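PDB 2PZZ: UPF0201 protein MJ1564 from Methanocaldococcus jannaschii DSM 2661, which is of unknown function, belongs to the archaeal UPF0201 family, and resembles RNA-binding proteins in structure although it probably does not bind RNA. Local coordinates for residues 17-22 with 42-47; 69-74 with 121-126. All blocks are in the same frame, centred on the assembly; numbering follows the deposited sequence.

Contact 1. Residues 17-22 with 42-47; sequences YKVKKA and GEWEGK
W44 packs its indole against V19 and K20 in a helix-on-sheet contact, where helix 16-26 lies over one side of the antiparallel sheet at strand 42-48. The segment axes approach to 9.5 Å and their chain directions differ by 28°. K20 supplies about half of the helix's share: its aliphatic chain lies across one indole face, with CG 3.9 Å from the centroid of the W44 six-membered ring, a CH-pi contact 13° off the normal. CG of K20 is anti to the backbone N (chi1 -176°) and the chain runs on extended, which brings CD to 3.5 Å from CH2 of W44. V19 meets the pyrrole part of the indole, its CG1 4.0 Å from CD1 of W44. At the rim of the benzo ring, near its plane, CD1 of Y17 makes a looser contact, 4.5 Å from CZ2 of W44. The indole nitrogen is satisfied by a hydrogen bond from NE1 of W44 to the carbonyl O of K16, which helps fix the ring's rotation. A leucine in place of W44 would probably strip the K20 methylenes of the flat face they lie on and lose the indole's hydrogen bond to the K16 carbonyl. W44 also meets the F34 ring and L32 on strand 31-36 and V10 on strand 3-10, while V19 reaches K86 on helix 86-90 and T13 of the second subunit.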
loop_
_atom_site.group_PDB
_atom_site.type_symbol
_atom_site.label_atom_id
_atom_site.label_comp_id
_atom_site.label_asym_id
_atom_site.label_seq_id
_atom_site.Cartn_x
_atom_site.Cartn_y
_atom_site.Cartn_z
ATOM N N TYR A 17 -7.326 9.448 6.536
ATOM C CA TYR A 17 -8.747 9.623 6.243
ATOM C C TYR A 17 -9.158 8.904 4.964
ATOM O O TYR A 17 -10.302 8.450 4.818
ATOM C CB TYR A 17 -9.063 11.120 6.213
ATOM C CG TYR A 17 -8.717 11.738 7.550
ATOM C CD1 TYR A 17 -9.297 11.249 8.716
ATOM C CD2 TYR A 17 -7.753 12.737 7.664
ATOM C CE1 TYR A 17 -8.927 11.727 9.964
ATOM C CE2 TYR A 17 -7.374 13.227 8.923
ATOM C CZ TYR A 17 -7.969 12.711 10.065
ATOM O OH TYR A 17 -7.621 13.163 11.327
ATOM N N LYS A 18 -8.217 8.761 4.041
ATOM C CA LYS A 18 -8.511 8.044 2.812
ATOM C C LYS A 18 -8.575 6.553 3.114
ATOM O O LYS A 18 -9.327 5.819 2.467
ATOM C CB LYS A 18 -7.438 8.285 1.760
ATOM C CG LYS A 18 -7.370 9.706 1.251
ATOM C CD LYS A 18 -6.386 9.777 0.098
ATOM C CE LYS A 18 -6.499 11.111 -0.632
ATOM N NZ LYS A 18 -5.543 11.181 -1.780
ATOM N N VAL A 19 -7.770 6.091 4.075
ATOM C CA VAL A 19 -7.798 4.670 4.411
ATOM C C VAL A 19 -9.108 4.424 5.130
ATOM O O VAL A 19 -9.772 3.434 4.886
ATOM C CB VAL A 19 -6.634 4.228 5.367
ATOM C CG1 VAL A 19 -6.839 2.746 5.775
ATOM C CG2 VAL A 19 -5.299 4.385 4.666
ATOM N N LYS A 20 -9.477 5.339 6.013
ATOM C CA LYS A 20 -10.723 5.207 6.767
ATOM C C LYS A 20 -11.932 5.170 5.840
ATOM O O LYS A 20 -12.900 4.440 6.093
ATOM C CB LYS A 20 -10.883 6.368 7.751
ATOM C CG LYS A 20 -12.113 6.236 8.632
ATOM C CD LYS A 20 -12.427 7.547 9.321
ATOM C CE LYS A 20 -13.698 7.443 10.156
ATOM N NZ LYS A 20 -13.993 8.729 10.840
ATOM N N LYS A 21 -11.893 5.952 4.768
ATOM C CA LYS A 21 -13.026 5.948 3.838
ATOM C C LYS A 21 -13.043 4.663 3.043
ATOM O O LYS A 21 -14.109 4.198 2.633
ATOM C CB LYS A 21 -12.975 7.154 2.883
ATOM C CG LYS A 21 -13.331 8.471 3.577
ATOM C CD LYS A 21 -13.205 9.656 2.639
ATOM C CE LYS A 21 -13.351 10.961 3.399
ATOM N NZ LYS A 21 -13.119 12.127 2.512
ATOM N N ALA A 22 -11.868 4.082 2.815
ATOM C CA ALA A 22 -11.830 2.839 2.066
ATOM C C ALA A 22 -12.523 1.776 2.910
ATOM O O ALA A 22 -13.233 0.920 2.397
ATOM C CB ALA A 22 -10.397 2.431 1.761
ATOM N N GLY A 42 0.629 4.175 11.367
ATOM C CA GLY A 42 -0.550 4.207 12.210
ATOM C C GLY A 42 -1.431 3.038 11.854
ATOM O O GLY A 42 -1.058 2.230 11.012
ATOM N N GLU A 43 -2.602 2.947 12.478
ATOM C CA GLU A 43 -3.515 1.852 12.197
ATOM C C GLU A 43 -4.949 2.138 12.636
ATOM O O GLU A 43 -5.175 2.729 13.699
ATOM C CB GLU A 43 -3.016 0.589 12.898
ATOM C CG GLU A 43 -3.957 -0.597 12.833
ATOM C CD GLU A 43 -3.443 -1.797 13.629
ATOM O OE1 GLU A 43 -3.223 -1.659 14.854
ATOM O OE2 GLU A 43 -3.265 -2.880 13.034
ATOM N N TRP A 44 -5.910 1.724 11.811
ATOM C CA TRP A 44 -7.319 1.884 12.143
ATOM C C TRP A 44 -7.804 0.522 12.622
ATOM O O TRP A 44 -7.476 -0.485 12.020
ATOM C CB TRP A 44 -8.179 2.256 10.912
ATOM C CG TRP A 44 -8.116 3.680 10.476
ATOM C CD1 TRP A 44 -7.382 4.192 9.442
ATOM C CD2 TRP A 44 -8.816 4.787 11.061
ATOM N NE1 TRP A 44 -7.582 5.549 9.347
ATOM C CE2 TRP A 44 -8.459 5.940 10.326
ATOM C CE3 TRP A 44 -9.712 4.915 12.135
ATOM C CZ2 TRP A 44 -8.971 7.217 10.631
ATOM C CZ3 TRP A 44 -10.222 6.185 12.441
ATOM C CH2 TRP A 44 -9.848 7.321 11.684
ATOM N N GLU A 45 -8.578 0.499 13.698
ATOM C CA GLU A 45 -9.169 -0.741 14.192
ATOM C C GLU A 45 -10.637 -0.444 14.462
ATOM O O GLU A 45 -10.981 0.656 14.888
ATOM C CB GLU A 45 -8.519 -1.192 15.490
ATOM C CG GLU A 45 -7.164 -1.810 15.309
ATOM C CD GLU A 45 -6.489 -2.049 16.632
ATOM O OE1 GLU A 45 -6.057 -1.059 17.259
ATOM O OE2 GLU A 45 -6.404 -3.221 17.044
ATOM N N GLY A 46 -11.504 -1.416 14.213
ATOM C CA GLY A 46 -12.916 -1.186 14.456
ATOM C C GLY A 46 -13.768 -2.410 14.247
ATOM O O GLY A 46 -13.274 -3.468 13.852
ATOM N N LYS A 47 -15.065 -2.266 14.497
ATOM C CA LYS A 47 -15.968 -3.389 14.352
ATOM C C LYS A 47 -17.336 -2.982 13.842
ATOM O O LYS A 47 -17.734 -1.822 13.939
ATOM C CB LYS A 47 -16.139 -4.085 15.704
ATOM C CG LYS A 47 -14.830 -4.398 16.427
ATOM C CD LYS A 47 -15.062 -5.342 17.610
ATOM C CE LYS A 47 -15.694 -4.639 18.806
ATOM N NZ LYS A 47 -14.680 -3.874 19.593
#

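Contact 2. Residues 69-74 with 121-126; sequences MVLEKG and KDIAPR
L71 and E72 both set CG anti to the carbonyl carbon (chi1 -60° and -70°), and from neighbouring positions near the end of helix 64-73 they reach two different parts of segment 121-126. L71 serves the apolar half. Its CD1 methyl lies 4.1 Å from CG2 of I123, the branch that stands anti to its own backbone N, and the two side chains run roughly perpendicular to each other. The same L71 CD1 is 4.3 Å from CB of A124, the first residue to leave helical geometry after helix 116-123, so one methyl group spans the helix end and the start of the following loop. E72 serves the charged half. Its extended chain carries the carboxylate across to R126, whose own chain is extended as far as NE. OE2 of E72 and NH2 of R126 form a long salt bridge of 3.7 Å. The carboxylate and guanidinium planes are turned 72° apart and the oxygen sits far off the guanidinium plane, with no N-H directed at it, so the attraction is one of charge alone. The stronger partner of E72 is R68, one turn earlier in the same helix, whose NE forms a salt bridge to that same OE2; R68 also hydrogen-bonds the A124 carbonyl through NH1. No hydrogen bond joins the two segments directly. The contact thus packs the C-terminal end of helix 64-73 against that of helix 116-123, with I123 also resting on K55 and L58 of helix 52-60 and L71 touching F82 on strand 79-84.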
loop_
_atom_site.group_PDB
_atom_site.type_symbol
_atom_site.label_atom_id
_atom_site.label_comp_id
_atom_site.label_asym_id
_atom_site.label_seq_id
_atom_site.Cartn_x
_atom_site.Cartn_y
_atom_site.Cartn_z
HETATM N N MSE A 69 -14.616 -18.877 -2.257
HETATM C CA MSE A 69 -13.358 -19.590 -2.149
HETATM C C MSE A 69 -12.472 -18.950 -1.082
HETATM O O MSE A 69 -11.887 -19.649 -0.252
HETATM C CB MSE A 69 -12.625 -19.586 -3.492
HETATM C CG MSE A 69 -11.371 -20.453 -3.504
HETATM SE SE MSE A 69 -10.181 -20.065 -4.986
HETATM C CE MSE A 69 -9.023 -18.826 -4.042
ATOM N N VAL A 70 -12.370 -17.623 -1.101
ATOM C CA VAL A 70 -11.535 -16.931 -0.123
ATOM C C VAL A 70 -12.036 -17.103 1.316
ATOM O O VAL A 70 -11.246 -17.301 2.237
ATOM C CB VAL A 70 -11.430 -15.424 -0.447
ATOM C CG1 VAL A 70 -10.671 -14.703 0.655
ATOM C CG2 VAL A 70 -10.713 -15.227 -1.800
ATOM N N LEU A 71 -13.347 -17.027 1.508
ATOM C CA LEU A 71 -13.918 -17.183 2.842
ATOM C C LEU A 71 -13.721 -18.601 3.395
ATOM O O LEU A 71 -13.427 -18.771 4.578
ATOM C CB LEU A 71 -15.407 -16.820 2.826
ATOM C CG LEU A 71 -15.683 -15.378 2.379
ATOM C CD1 LEU A 71 -17.174 -15.051 2.474
ATOM C CD2 LEU A 71 -14.872 -14.427 3.246
ATOM N N GLU A 72 -13.881 -19.617 2.556
ATOM C CA GLU A 72 -13.696 -20.981 3.041
ATOM C C GLU A 72 -12.235 -21.236 3.366
ATOM O O GLU A 72 -11.914 -21.889 4.362
ATOM C CB GLU A 72 -14.187 -21.990 2.015
ATOM C CG GLU A 72 -15.681 -22.005 1.871
ATOM C CD GLU A 72 -16.146 -23.152 1.021
ATOM O OE1 GLU A 72 -15.303 -24.026 0.717
ATOM O OE2 GLU A 72 -17.343 -23.192 0.660
ATOM N N LYS A 73 -11.347 -20.693 2.536
ATOM C CA LYS A 73 -9.911 -20.843 2.738
ATOM C C LYS A 73 -9.420 -20.233 4.052
ATOM O O LYS A 73 -8.459 -20.728 4.645
ATOM C CB LYS A 73 -9.162 -20.203 1.567
ATOM C CG LYS A 73 -7.648 -20.226 1.675
ATOM C CD LYS A 73 -7.016 -19.778 0.352
ATOM C CE LYS A 73 -7.526 -20.637 -0.810
ATOM N NZ LYS A 73 -6.968 -20.243 -2.141
ATOM N N GLY A 74 -10.066 -19.157 4.500
ATOM C CA GLY A 74 -9.660 -18.516 5.742
ATOM C C GLY A 74 -10.517 -18.961 6.917
ATOM O O GLY A 74 -10.404 -18.447 8.027
ATOM N N LYS A 121 -22.174 -19.109 3.405
ATOM C CA LYS A 121 -23.091 -19.442 2.318
ATOM C C LYS A 121 -24.034 -18.270 2.088
ATOM O O LYS A 121 -24.431 -17.976 0.965
ATOM C CB LYS A 121 -23.902 -20.701 2.666
ATOM C CG LYS A 121 -23.111 -22.000 2.526
ATOM C CD LYS A 121 -23.899 -23.215 3.025
ATOM C CE LYS A 121 -23.101 -24.510 2.812
ATOM N NZ LYS A 121 -23.642 -25.704 3.551
ATOM N N ASP A 122 -24.378 -17.605 3.178
ATOM C CA ASP A 122 -25.271 -16.463 3.154
ATOM C C ASP A 122 -24.608 -15.249 2.500
ATOM O O ASP A 122 -25.251 -14.503 1.756
ATOM C CB ASP A 122 -25.680 -16.138 4.590
ATOM C CG ASP A 122 -26.685 -15.022 4.673
ATOM O OD1 ASP A 122 -26.291 -13.855 4.499
ATOM O OD2 ASP A 122 -27.875 -15.316 4.912
ATOM N N ILE A 123 -23.318 -15.062 2.775
ATOM C CA ILE A 123 -22.575 -13.938 2.220
ATOM C C ILE A 123 -22.204 -14.156 0.757
ATOM O O ILE A 123 -22.459 -13.295 -0.089
ATOM C CB ILE A 123 -21.286 -13.672 3.027
ATOM C CG1 ILE A 123 -21.658 -13.215 4.442
ATOM C CG2 ILE A 123 -20.435 -12.596 2.338
ATOM C CD1 ILE A 123 -20.449 -12.961 5.359
ATOM N N ALA A 124 -21.597 -15.306 0.473
ATOM C CA ALA A 124 -21.169 -15.659 -0.872
ATOM C C ALA A 124 -21.731 -17.025 -1.268
ATOM O O ALA A 124 -21.049 -18.048 -1.163
ATOM C CB ALA A 124 -19.633 -15.671 -0.950
ATOM N N PRO A 125 -22.994 -17.052 -1.730
ATOM C CA PRO A 125 -23.689 -18.268 -2.156
ATOM C C PRO A 125 -23.134 -18.804 -3.469
ATOM O O PRO A 125 -22.719 -18.025 -4.338
ATOM C CB PRO A 125 -25.135 -17.799 -2.339
ATOM C CG PRO A 125 -25.221 -16.548 -1.533
ATOM C CD PRO A 125 -23.907 -15.899 -1.774
ATOM N N ARG A 126 -23.145 -20.126 -3.620
ATOM C CA ARG A 126 -22.679 -20.739 -4.854
ATOM C C ARG A 126 -23.557 -20.239 -5.997
ATOM O O ARG A 126 -24.608 -19.637 -5.758
ATOM C CB ARG A 126 -22.781 -22.265 -4.769
ATOM C CG ARG A 126 -21.854 -22.882 -3.742
ATOM C CD ARG A 126 -21.740 -24.384 -3.919
ATOM N NE ARG A 126 -20.674 -24.940 -3.085
ATOM C CZ ARG A 126 -19.414 -24.507 -3.089
ATOM N NH1 ARG A 126 -19.047 -23.507 -3.882
ATOM N NH2 ARG A 126 -18.517 -25.068 -2.289
#

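The two contacts lie on opposite sides of the chain's centre, their own centres 24 Å apart, and share no helix or strand. Contact 1 is helix against sheet and partly buried, and everything that crosses it is carbon packing on a single aromatic ring. Contact 2 joins two helix ends and a loop; it is buried at its leucine, isoleucine and alanine, while a weak charge pair closes its more exposed border. In both, the polar group's main partner lies beyond the paired segments, a backbone carbonyl in one case and an arginine in the other. They also differ in assembly, since the second subunit reaches contact 1 and does not touch contact 2.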